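Local coordinates for protein endopolygalacturonase (Chondrostereum purpureum, PDB 1KCD) that probably hydrolyses the alpha-1,4 bonds between galacturonate units of polygalacturonan, a pectin chain of the plant cell wall, at residues H95-F100 with N116-A121; N151-D156 with N171-I176; S201-K206 with K228-A233. One frame throughout, in Å; residues are numbered along the deposited sequence.

How the contacts relate
All three contacts lie along one face of a right-handed parallel beta-helix, the fold of glycosyl hydrolase family 28, and each reaches the bound galactofuranuronate GTK. Contacts 1 and 2 adjoin, their centres about 10 Å apart, and a probable backbone hydrogen bond of 2.8 Å runs from Ala-121 N to Asp-153 O. Contacts 2 and 3 are about 18 Å apart between centres, yet the salt bridge from Lys-228 NZ to Asp-174 OD2 (2.8 Å) joins them, and both also hold the galactopyranuronate GTR. Contacts 1 and 3 do not touch; they meet opposite ends of GTK, Gln-120 at O1 and Ser-201 OG at carboxylate oxygen O6B.

Contact 1: residues H95-F100 with N116-A121; sequences HKPHPF and NSPAQA. With GTK (beta-D-galactofuranuronic acid), chain B.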
loop_
_atom_site.group_PDB
_atom_site.type_symbol
_atom_site.label_atom_id
_atom_site.label_comp_id
_atom_site.label_asym_id
_atom_site.label_seq_id
_atom_site.Cartn_x
_atom_site.Cartn_y
_atom_site.Cartn_z
ATOM N N HIS A 95 -6.841 19.144 8.244
ATOM C CA HIS A 95 -5.591 18.424 8.417
ATOM C C HIS A 95 -5.884 16.975 8.757
ATOM O O HIS A 95 -6.732 16.657 9.606
ATOM C CB HIS A 95 -4.785 19.131 9.524
ATOM C CG HIS A 95 -3.596 18.371 9.988
ATOM N ND1 HIS A 95 -2.377 18.394 9.332
ATOM C CD2 HIS A 95 -3.434 17.553 11.069
ATOM C CE1 HIS A 95 -1.527 17.615 9.997
ATOM N NE2 HIS A 95 -2.157 17.099 11.070
ATOM N N LYS A 96 -5.148 16.069 8.082
ATOM C CA LYS A 96 -5.216 14.648 8.377
ATOM C C LYS A 96 -3.862 14.176 8.866
ATOM O O LYS A 96 -2.925 14.192 8.066
ATOM C CB LYS A 96 -5.622 13.835 7.130
ATOM C CG LYS A 96 -6.730 14.450 6.227
ATOM C CD LYS A 96 -8.055 14.538 6.944
ATOM C CE LYS A 96 -9.209 14.868 5.943
ATOM N NZ LYS A 96 -9.020 16.120 5.094
ATOM N N PRO A 97 -3.667 13.771 10.117
ATOM C CA PRO A 97 -2.352 13.223 10.504
ATOM C C PRO A 97 -2.034 12.032 9.649
ATOM O O PRO A 97 -2.794 11.069 9.619
ATOM C CB PRO A 97 -2.538 12.884 11.982
ATOM C CG PRO A 97 -3.667 13.775 12.448
ATOM C CD PRO A 97 -4.601 13.867 11.250
ATOM N N HIS A 98 -0.912 12.040 8.947
ATOM C CA HIS A 98 -0.572 10.918 8.057
ATOM C C HIS A 98 0.957 10.849 7.943
ATOM O O HIS A 98 1.635 11.887 8.029
ATOM C CB HIS A 98 -1.253 11.064 6.705
ATOM C CG HIS A 98 -0.736 12.198 5.875
ATOM N ND1 HIS A 98 0.188 12.064 4.857
ATOM C CD2 HIS A 98 -1.055 13.505 5.944
ATOM C CE1 HIS A 98 0.406 13.258 4.355
ATOM N NE2 HIS A 98 -0.318 14.146 4.970
ATOM N N PRO A 99 1.494 9.649 7.706
ATOM C CA PRO A 99 0.787 8.392 7.818
ATOM C C PRO A 99 0.370 8.208 9.267
ATOM O O PRO A 99 0.852 8.913 10.185
ATOM C CB PRO A 99 1.855 7.361 7.398
ATOM C CG PRO A 99 3.134 8.012 7.864
ATOM C CD PRO A 99 2.942 9.480 7.531
ATOM N N PHE A 100 -0.508 7.240 9.545
ATOM C CA PHE A 100 -0.893 6.976 10.924
ATOM C C PHE A 100 0.242 6.242 11.652
ATOM O O PHE A 100 0.742 6.695 12.698
ATOM C CB PHE A 100 -2.237 6.234 10.901
ATOM C CG PHE A 100 -2.815 5.883 12.258
ATOM C CD1 PHE A 100 -2.467 6.526 13.446
ATOM C CD2 PHE A 100 -3.726 4.848 12.312
ATOM C CE1 PHE A 100 -3.036 6.108 14.664
ATOM C CE2 PHE A 100 -4.332 4.475 13.508
ATOM C CZ PHE A 100 -3.963 5.098 14.673
ATOM N N ASN A 116 -9.728 2.958 11.147
ATOM C CA ASN A 116 -10.054 4.363 10.868
ATOM C C ASN A 116 -8.855 5.305 10.980
ATOM O O ASN A 116 -8.822 6.250 11.754
ATOM C CB ASN A 116 -11.197 4.790 11.797
ATOM C CG ASN A 116 -12.412 3.926 11.521
ATOM O OD1 ASN A 116 -12.610 3.418 10.390
ATOM N ND2 ASN A 116 -13.238 3.740 12.565
ATOM N N SER A 117 -7.847 5.038 10.104
ATOM C CA SER A 117 -6.778 6.016 9.958
ATOM C C SER A 117 -7.322 7.351 9.440
ATOM O O SER A 117 -8.234 7.381 8.596
ATOM C CB SER A 117 -5.705 5.476 9.035
ATOM O OG SER A 117 -6.219 5.223 7.718
ATOM N N PRO A 118 -6.767 8.470 9.866
ATOM C CA PRO A 118 -7.183 9.765 9.295
ATOM C C PRO A 118 -6.992 9.813 7.786
ATOM O O PRO A 118 -7.890 10.370 7.119
ATOM C CB PRO A 118 -6.316 10.777 10.050
ATOM C CG PRO A 118 -6.076 10.106 11.422
ATOM C CD PRO A 118 -5.869 8.647 11.058
ATOM N N ALA A 119 -5.869 9.310 7.310
ATOM C CA ALA A 119 -5.640 9.227 5.849
ATOM C C ALA A 119 -4.718 8.046 5.641
ATOM O O ALA A 119 -5.147 6.924 5.980
ATOM C CB ALA A 119 -5.153 10.543 5.308
ATOM N N GLN A 120 -3.521 8.180 5.120
ATOM C CA GLN A 120 -2.724 7.004 4.772
ATOM C C GLN A 120 -2.430 6.214 6.049
ATOM O O GLN A 120 -2.053 6.801 7.090
ATOM C CB GLN A 120 -1.417 7.428 4.145
ATOM C CG GLN A 120 -1.646 8.086 2.760
ATOM C CD GLN A 120 -1.777 9.590 2.872
ATOM O OE1 GLN A 120 -2.197 10.169 3.846
ATOM N NE2 GLN A 120 -1.456 10.298 1.781
ATOM N N ALA A 121 -2.604 4.899 5.999
ATOM C CA ALA A 121 -2.629 4.089 7.221
ATOM C C ALA A 121 -1.245 3.670 7.676
ATOM O O ALA A 121 -0.765 4.118 8.740
ATOM C CB ALA A 121 -3.559 2.892 7.051
HETATM C C1 GTK B . -0.818 8.532 -1.240
HETATM O O1 GTK B . 0.312 9.125 -0.615
HETATM C C2 GTK B . -2.042 9.406 -1.235
HETATM O O2 GTK B . -3.196 8.569 -1.487
HETATM C C3 GTK B . -1.844 10.240 -2.520
HETATM O O3 GTK B . -1.301 11.494 -2.132
HETATM C C4 GTK B . -0.769 9.486 -3.312
HETATM O O4 GTK B . -0.426 8.316 -2.583
HETATM C C5 GTK B . -1.094 9.216 -4.779
HETATM O O5 GTK B . -1.989 8.115 -4.782
HETATM C C6 GTK B . 0.022 8.898 -5.727
HETATM O O6B GTK B . 0.901 9.885 -5.903
HETATM O O6A GTK B . 0.167 7.825 -6.286
HETATM O O HOH W 1 -3.542 8.556 8.670
#
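Pro-118 sets CB of its ring against the ring of Pro-97, with Pro-118 CB 3.7 Å from Pro-97 CD and the two side chains crossing at about a right angle. Proline suits both buried places: it is compact, stiffens the loop and has no N-H to satisfy. Beside this pair Lys-96 CB meets the methyl Ala-119 CB at 3.8 Å. The lysine chain then bends away, and its NZ is held by a salt bridge to Asp-86 and hydrogen bonds to the carbonyls of Thr-94 and Gly-89.

His-98 and Gln-120 lie alongside each other, pointing the same way, ring and amide planes 22° apart. Gln-120 OE1 comes within 3.1 Å of His-98 CB, but its angle to ND1 is too poor for a hydrogen bond. A bend in the glutamine chain (chi2 93°) turns the other amide branch to the sugar, where Gln-120 NE2 donates to GTK O1 at 3.2 Å. A neutral amide is thus packed against the imidazole while its N-H grips the ligand.

The backbones are joined by Phe-100 N to Gln-120 O, 2.9 Å. One water extends the link, donating to Pro-97 O and Gln-120 O and accepting from Ala-119 N.

With CG opposite the backbone N (chi1 -179°), the Phe-100 ring brings CD2 to 3.9 Å from Ser-117 CB; the ring also packs on Val-114 of strand 108-115 and edge-to-face with Phe-51. The two loops lead into strands 101-104 and 122-127, neighbours in one parallel sheet of the beta-helix.

Contact 2: residues N151-D156 with N171-I176; sequences NTDGFD and NQDDCI. With GTK (beta-D-galactofuranuronic acid), chain B; GTR (beta-D-galactopyranuronic acid), chain C.
Asp-153 and Asp-173 stand side by side, pointing the same way into the sugar-binding cleft of the parallel beta-helix, their carboxylate planes only 10° apart. Asp-153 OD1 and Asp-173 OD2 are two acceptors 3.4 Å apart, and Asp-153 OD1 also lies 2.7 Å from GTK O2. Short acids suit this place because they present oxygens to sugar hydroxyls. Asp-173 has CG opposite its backbone N (chi1 -157°), which leaves OD2 where the next amide can reach it: Asp-174 N donates to Asp-173 OD2 at 2.6 Å, on the anti side of the carboxylate and tilted out of its plane. The carboxylate of Asp-174 itself is taken by Ser-198, Arg-226 and Lys-228.

Asn-151 straddles the two ligands, its ND2 donating to GTK O2 at 2.9 Å and to GTR O3 at 3.0 Å. Thr-90 N holds its OD1, which fixes which way the amide faces.

Behind the acids, Thr-152 and Gln-172 cross obliquely. Thr-152 OG1 donates to Gln-172 OE1 at 2.7 Å while accepting from Gln-172 N, so a single small hydroxyl serves both ends of the glutamine; Gln-172 NE2 is bound by Asp-140 and Asp-144. Asn-171 ND2 reaches Thr-152 O at 2.8 Å from well above the carbonyl plane, and also donates to Asp-174 O, which takes Gly-154 N as well. A CB at Gly-154 would run into Cys-175 O, so the absence of a side chain lets the two backbones come this close.

Phe-155 and Ile-176 then pair in parallel and pack CB against CG1, and the edge of the Phe-155 ring faces a carbonyl, with Phe-155 CD2 3.7 Å from Cys-175 O.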
loop_
_atom_site.group_PDB
_atom_site.type_symbol
_atom_site.label_atom_id
_atom_site.label_comp_id
_atom_site.label_asym_id
_atom_site.label_seq_id
_atom_site.Cartn_x
_atom_site.Cartn_y
_atom_site.Cartn_z
ATOM N N ASN A 151 -7.761 9.130 0.503
ATOM C CA ASN A 151 -6.308 8.967 0.680
ATOM C C ASN A 151 -5.959 8.053 1.845
ATOM O O ASN A 151 -4.924 8.225 2.496
ATOM C CB ASN A 151 -5.550 10.314 0.831
ATOM C CG ASN A 151 -5.720 11.169 -0.403
ATOM O OD1 ASN A 151 -6.238 12.288 -0.314
ATOM N ND2 ASN A 151 -5.228 10.700 -1.534
ATOM N N THR A 152 -6.832 7.045 2.027
ATOM C CA THR A 152 -6.686 6.088 3.127
ATOM C C THR A 152 -5.899 4.855 2.703
ATOM O O THR A 152 -6.290 3.711 2.940
ATOM C CB THR A 152 -8.078 5.704 3.676
ATOM O OG1 THR A 152 -8.946 5.506 2.551
ATOM C CG2 THR A 152 -8.650 6.819 4.554
ATOM N N ASP A 153 -4.732 5.086 2.094
ATOM C CA ASP A 153 -3.911 3.993 1.618
ATOM C C ASP A 153 -3.670 2.956 2.700
ATOM O O ASP A 153 -3.402 3.281 3.854
ATOM C CB ASP A 153 -2.506 4.485 1.199
ATOM C CG ASP A 153 -2.453 5.535 0.093
ATOM O OD1 ASP A 153 -3.401 6.332 0.028
ATOM O OD2 ASP A 153 -1.454 5.587 -0.650
ATOM N N GLY A 154 -3.700 1.669 2.312
ATOM C CA GLY A 154 -3.427 0.624 3.317
ATOM C C GLY A 154 -1.956 0.630 3.683
ATOM O O GLY A 154 -1.590 0.821 4.865
ATOM N N PHE A 155 -1.089 0.417 2.705
ATOM C CA PHE A 155 0.341 0.351 2.904
ATOM C C PHE A 155 1.024 1.225 1.856
ATOM O O PHE A 155 0.810 0.986 0.665
ATOM C CB PHE A 155 0.866 -1.080 2.718
ATOM C CG PHE A 155 0.167 -2.100 3.592
ATOM C CD1 PHE A 155 0.722 -2.344 4.881
ATOM C CD2 PHE A 155 -0.968 -2.758 3.182
ATOM C CE1 PHE A 155 0.093 -3.298 5.695
ATOM C CE2 PHE A 155 -1.579 -3.663 4.016
ATOM C CZ PHE A 155 -1.081 -3.929 5.290
ATOM N N ASP A 156 1.840 2.160 2.311
ATOM C CA ASP A 156 2.703 2.940 1.393
ATOM C C ASP A 156 4.119 2.480 1.633
ATOM O O ASP A 156 4.606 2.621 2.767
ATOM C CB ASP A 156 2.558 4.433 1.650
ATOM C CG ASP A 156 1.158 4.917 1.261
ATOM O OD1 ASP A 156 0.656 4.473 0.186
ATOM O OD2 ASP A 156 0.630 5.763 2.011
ATOM N N ASN A 171 -10.754 0.283 2.243
ATOM C CA ASN A 171 -10.368 1.679 2.297
ATOM C C ASN A 171 -10.890 2.431 1.079
ATOM O O ASN A 171 -11.853 1.971 0.417
ATOM C CB ASN A 171 -8.831 1.800 2.435
ATOM C CG ASN A 171 -8.157 1.357 1.151
ATOM O OD1 ASN A 171 -8.750 0.729 0.289
ATOM N ND2 ASN A 171 -6.868 1.758 1.015
ATOM N N GLN A 172 -10.281 3.611 0.819
ATOM C CA GLN A 172 -10.751 4.495 -0.236
ATOM C C GLN A 172 -9.622 4.931 -1.153
ATOM O O GLN A 172 -9.830 5.855 -1.932
ATOM C CB GLN A 172 -11.481 5.728 0.332
ATOM C CG GLN A 172 -12.736 5.372 1.126
ATOM C CD GLN A 172 -12.433 4.909 2.547
ATOM O OE1 GLN A 172 -11.550 5.442 3.248
ATOM N NE2 GLN A 172 -13.136 3.906 3.033
ATOM N N ASP A 173 -8.438 4.319 -1.054
ATOM C CA ASP A 173 -7.369 4.696 -1.973
ATOM C C ASP A 173 -6.529 3.437 -2.199
ATOM O O ASP A 173 -7.054 2.306 -2.015
ATOM C CB ASP A 173 -6.506 5.864 -1.427
ATOM C CG ASP A 173 -5.796 6.619 -2.540
ATOM O OD1 ASP A 173 -6.272 7.709 -2.952
ATOM O OD2 ASP A 173 -4.776 6.127 -3.078
ATOM N N ASP A 174 -5.279 3.569 -2.636
ATOM C CA ASP A 174 -4.518 2.344 -2.955
ATOM C C ASP A 174 -4.540 1.357 -1.808
ATOM O O ASP A 174 -4.315 1.715 -0.649
ATOM C CB ASP A 174 -3.064 2.739 -3.292
ATOM C CG ASP A 174 -2.986 3.454 -4.619
ATOM O OD1 ASP A 174 -3.634 2.972 -5.591
ATOM O OD2 ASP A 174 -2.226 4.456 -4.702
ATOM N N CYS A 175 -4.745 0.097 -2.136
ATOM C CA CYS A 175 -4.578 -0.965 -1.154
ATOM C C CYS A 175 -3.137 -0.987 -0.638
ATOM O O CYS A 175 -2.835 -1.003 0.537
ATOM C CB CYS A 175 -5.030 -2.273 -1.826
ATOM S SG CYS A 175 -5.028 -3.654 -0.638
ATOM N N ILE A 176 -2.221 -0.989 -1.618
ATOM C CA ILE A 176 -0.787 -0.785 -1.424
ATOM C C ILE A 176 -0.344 0.153 -2.531
ATOM O O ILE A 176 -0.860 0.066 -3.669
ATOM C CB ILE A 176 0.017 -2.084 -1.481
ATOM C CG1 ILE A 176 1.511 -1.828 -1.288
ATOM C CG2 ILE A 176 -0.281 -2.897 -2.757
ATOM C CD1 ILE A 176 2.344 -3.077 -1.024
HETATM C C1 GTK B . -0.818 8.532 -1.240
HETATM O O1 GTK B . 0.312 9.125 -0.615
HETATM C C2 GTK B . -2.042 9.406 -1.235
HETATM O O2 GTK B . -3.196 8.569 -1.487
HETATM C C3 GTK B . -1.844 10.240 -2.520
HETATM O O3 GTK B . -1.301 11.494 -2.132
HETATM C C4 GTK B . -0.769 9.486 -3.312
HETATM O O4 GTK B . -0.426 8.316 -2.583
HETATM C C5 GTK B . -1.094 9.216 -4.779
HETATM O O5 GTK B . -1.989 8.115 -4.782
HETATM C C6 GTK B . 0.022 8.898 -5.727
HETATM O O6B GTK B . 0.901 9.885 -5.903
HETATM O O6A GTK B . 0.167 7.825 -6.286
HETATM C C1 GTR C . -7.597 10.232 -6.228
HETATM C C2 GTR C . -6.918 10.953 -5.035
HETATM C C3 GTR C . -5.565 11.234 -5.407
HETATM C C4 GTR C . -4.713 9.919 -5.703
HETATM C C5 GTR C . -5.547 9.180 -6.773
HETATM C C6 GTR C . -4.929 7.819 -7.054
HETATM O O1 GTR C . -8.907 9.857 -5.857
HETATM O O2 GTR C . -7.643 12.203 -4.813
HETATM O O3 GTR C . -4.855 11.896 -4.292
HETATM O O4 GTR C . -4.589 9.112 -4.491
HETATM O O5 GTR C . -6.902 8.980 -6.332
HETATM O O6A GTR C . -5.483 6.750 -6.715
HETATM O O6B GTR C . -3.836 7.819 -7.643
#

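Contact 3: residues S201-K206 with K228-A233; sequences SIATGK and KAQRTA. With GTK (beta-D-galactofuranuronic acid), chain B; GTR (beta-D-galactopyranuronic acid), chain C.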
loop_
_atom_site.group_PDB
_atom_site.type_symbol
_atom_site.label_atom_id
_atom_site.label_comp_id
_atom_site.label_asym_id
_atom_site.label_seq_id
_atom_site.Cartn_x
_atom_site.Cartn_y
_atom_site.Cartn_z
ATOM N N SER A 201 2.512 6.508 -7.249
ATOM C CA SER A 201 3.134 7.132 -8.414
ATOM C C SER A 201 4.640 7.257 -8.243
ATOM O O SER A 201 5.180 7.602 -7.187
ATOM C CB SER A 201 2.519 8.527 -8.656
ATOM O OG SER A 201 2.924 9.451 -7.657
ATOM N N ILE A 202 5.332 6.954 -9.315
ATOM C CA ILE A 202 6.784 7.027 -9.366
ATOM C C ILE A 202 7.216 8.464 -9.575
ATOM O O ILE A 202 6.770 9.097 -10.554
ATOM C CB ILE A 202 7.346 6.094 -10.476
ATOM C CG1 ILE A 202 6.906 4.641 -10.238
ATOM C CG2 ILE A 202 8.862 6.246 -10.617
ATOM C CD1 ILE A 202 7.580 4.033 -8.994
ATOM N N ALA A 203 8.033 8.952 -8.630
ATOM C CA ALA A 203 8.547 10.306 -8.676
ATOM C C ALA A 203 10.000 10.322 -9.112
ATOM O O ALA A 203 10.699 9.281 -9.143
ATOM C CB ALA A 203 8.432 10.889 -7.243
ATOM N N THR A 204 10.498 11.523 -9.403
ATOM C CA THR A 204 11.907 11.668 -9.770
ATOM C C THR A 204 12.812 11.016 -8.747
ATOM O O THR A 204 12.662 11.158 -7.534
ATOM C CB THR A 204 12.228 13.166 -9.862
ATOM O OG1 THR A 204 11.525 13.556 -11.060
ATOM C CG2 THR A 204 13.711 13.505 -9.976
ATOM N N GLY A 205 13.794 10.264 -9.250
ATOM C CA GLY A 205 14.826 9.662 -8.419
ATOM C C GLY A 205 14.378 8.365 -7.790
ATOM O O GLY A 205 15.186 7.808 -7.015
ATOM N N LYS A 206 13.152 7.877 -8.051
ATOM C CA LYS A 206 12.684 6.678 -7.368
ATOM C C LYS A 206 12.733 5.481 -8.311
ATOM O O LYS A 206 12.552 5.621 -9.519
ATOM C CB LYS A 206 11.260 6.899 -6.872
ATOM C CG LYS A 206 11.152 8.099 -5.950
ATOM C CD LYS A 206 12.019 7.982 -4.715
ATOM C CE LYS A 206 11.751 9.224 -3.810
ATOM N NZ LYS A 206 12.830 9.266 -2.784
ATOM N N LYS A 228 1.877 3.459 -12.081
ATOM C CA LYS A 228 1.706 4.875 -12.401
ATOM C C LYS A 228 2.997 5.609 -12.180
ATOM O O LYS A 228 3.606 5.486 -11.125
ATOM C CB LYS A 228 0.607 5.500 -11.498
ATOM C CG LYS A 228 0.417 4.948 -10.076
ATOM C CD LYS A 228 -0.614 5.773 -9.282
ATOM C CE LYS A 228 -0.941 5.063 -7.939
ATOM N NZ LYS A 228 -1.653 5.941 -7.036
ATOM N N ALA A 229 3.404 6.377 -13.178
ATOM C CA ALA A 229 4.559 7.228 -13.037
ATOM C C ALA A 229 4.164 8.647 -13.363
ATOM O O ALA A 229 3.439 8.911 -14.326
ATOM C CB ALA A 229 5.718 6.816 -13.957
ATOM N N GLN A 230 4.652 9.569 -12.503
ATOM C CA GLN A 230 4.404 10.976 -12.782
ATOM C C GLN A 230 4.958 11.351 -14.151
ATOM O O GLN A 230 6.105 11.020 -14.483
ATOM C CB GLN A 230 5.110 11.820 -11.689
ATOM C CG GLN A 230 4.448 11.576 -10.327
ATOM C CD GLN A 230 5.163 12.134 -9.125
ATOM O OE1 GLN A 230 5.920 13.107 -9.244
ATOM N NE2 GLN A 230 4.889 11.584 -7.943
ATOM N N ARG A 231 4.134 12.055 -14.942
ATOM C CA ARG A 231 4.589 12.464 -16.287
ATOM C C ARG A 231 5.900 13.170 -16.214
ATOM O O ARG A 231 6.706 13.033 -17.134
ATOM C CB ARG A 231 3.526 13.411 -16.842
ATOM C CG ARG A 231 3.880 13.923 -18.232
ATOM C CD ARG A 231 2.829 14.902 -18.709
ATOM N NE ARG A 231 1.591 14.260 -19.136
ATOM C CZ ARG A 231 0.418 14.389 -18.523
ATOM N NH1 ARG A 231 0.272 15.096 -17.402
ATOM N NH2 ARG A 231 -0.688 13.782 -19.013
ATOM N N THR A 232 6.146 13.981 -15.166
ATOM C CA THR A 232 7.346 14.804 -15.110
ATOM C C THR A 232 8.555 14.114 -14.475
ATOM O O THR A 232 9.629 14.723 -14.446
ATOM C CB THR A 232 7.071 16.067 -14.300
ATOM O OG1 THR A 232 6.595 15.642 -13.002
ATOM C CG2 THR A 232 6.026 16.923 -14.982
ATOM N N ALA A 233 8.389 12.881 -14.023
ATOM C CA ALA A 233 9.512 12.237 -13.315
ATOM C C ALA A 233 10.703 11.925 -14.205
ATOM O O ALA A 233 10.570 11.466 -15.358
ATOM C CB ALA A 233 9.011 10.904 -12.685
HETATM C C1 GTK B . -0.818 8.532 -1.240
HETATM O O1 GTK B . 0.312 9.125 -0.615
HETATM C C2 GTK B . -2.042 9.406 -1.235
HETATM O O2 GTK B . -3.196 8.569 -1.487
HETATM C C3 GTK B . -1.844 10.240 -2.520
HETATM O O3 GTK B . -1.301 11.494 -2.132
HETATM C C4 GTK B . -0.769 9.486 -3.312
HETATM O O4 GTK B . -0.426 8.316 -2.583
HETATM C C5 GTK B . -1.094 9.216 -4.779
HETATM O O5 GTK B . -1.989 8.115 -4.782
HETATM C C6 GTK B . 0.022 8.898 -5.727
HETATM O O6B GTK B . 0.901 9.885 -5.903
HETATM O O6A GTK B . 0.167 7.825 -6.286
HETATM C C1 GTR C . -7.597 10.232 -6.228
HETATM C C2 GTR C . -6.918 10.953 -5.035
HETATM C C3 GTR C . -5.565 11.234 -5.407
HETATM C C4 GTR C . -4.713 9.919 -5.703
HETATM C C5 GTR C . -5.547 9.180 -6.773
HETATM C C6 GTR C . -4.929 7.819 -7.054
HETATM O O1 GTR C . -8.907 9.857 -5.857
HETATM O O2 GTR C . -7.643 12.203 -4.813
HETATM O O3 GTR C . -4.855 11.896 -4.292
HETATM O O4 GTR C . -4.589 9.112 -4.491
HETATM O O5 GTR C . -6.902 8.980 -6.332
HETATM O O6A GTR C . -5.483 6.750 -6.715
HETATM O O6B GTR C . -3.836 7.819 -7.643
HETATM O O HOH W 2 0.428 7.895 -6.058
HETATM O O HOH W 3 8.497 13.669 -9.493
#
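Ser-201 and Ile-202 run parallel to Lys-228 and Ala-229 where two neighbouring strands of the beta-helix end and turn away. Backbone bonds set the register: Ile-202 N donates to Lys-228 O at 2.9 Å, and Ile-202 O accepts from Gln-230 N. Beyond the strands each chain makes a beta turn, type II from Ala-203 to Lys-206, with Gly-205 at positive phi, and type I from Gln-230 to Ala-233.

Apolar contact is slight: Ile-202 CB meets Ala-229 CB at 3.9 Å. Separately, the small Ala-233 rests its methyl against the carbonyl oxygen of Ile-202.

Polar side chains do more. Gln-230, extended beyond CG, reaches alongside the partner strand, and its NE2 donates almost straight (172°) to Ser-201 OG at 2.9 Å, in the plane of the amide. At its other branch a water bridges, donating to Gln-230 OE1 at 2.6 Å and accepting from Thr-204 N. With an alanine here, Ser-201 OG would probably lose the donor that steadies its rotation, and the water its acceptor.

Ligand bonds come last. Ser-201 OG accepts the N-H of Gln-230 and donates its hydroxyl hydrogen to GTK O6B at 2.7 Å; a small hydroxyl fits this two-sided role. A water and GTK O6A share nearly the same position and so probably occupy it in turn, which leaves bonds to O6A doubtful. The long, straight chain of Lys-228, salt-bridged also to Asp-174, carries its charge to the other sugar acid: Lys-228 NZ donates to GTR O6B at 2.9 Å.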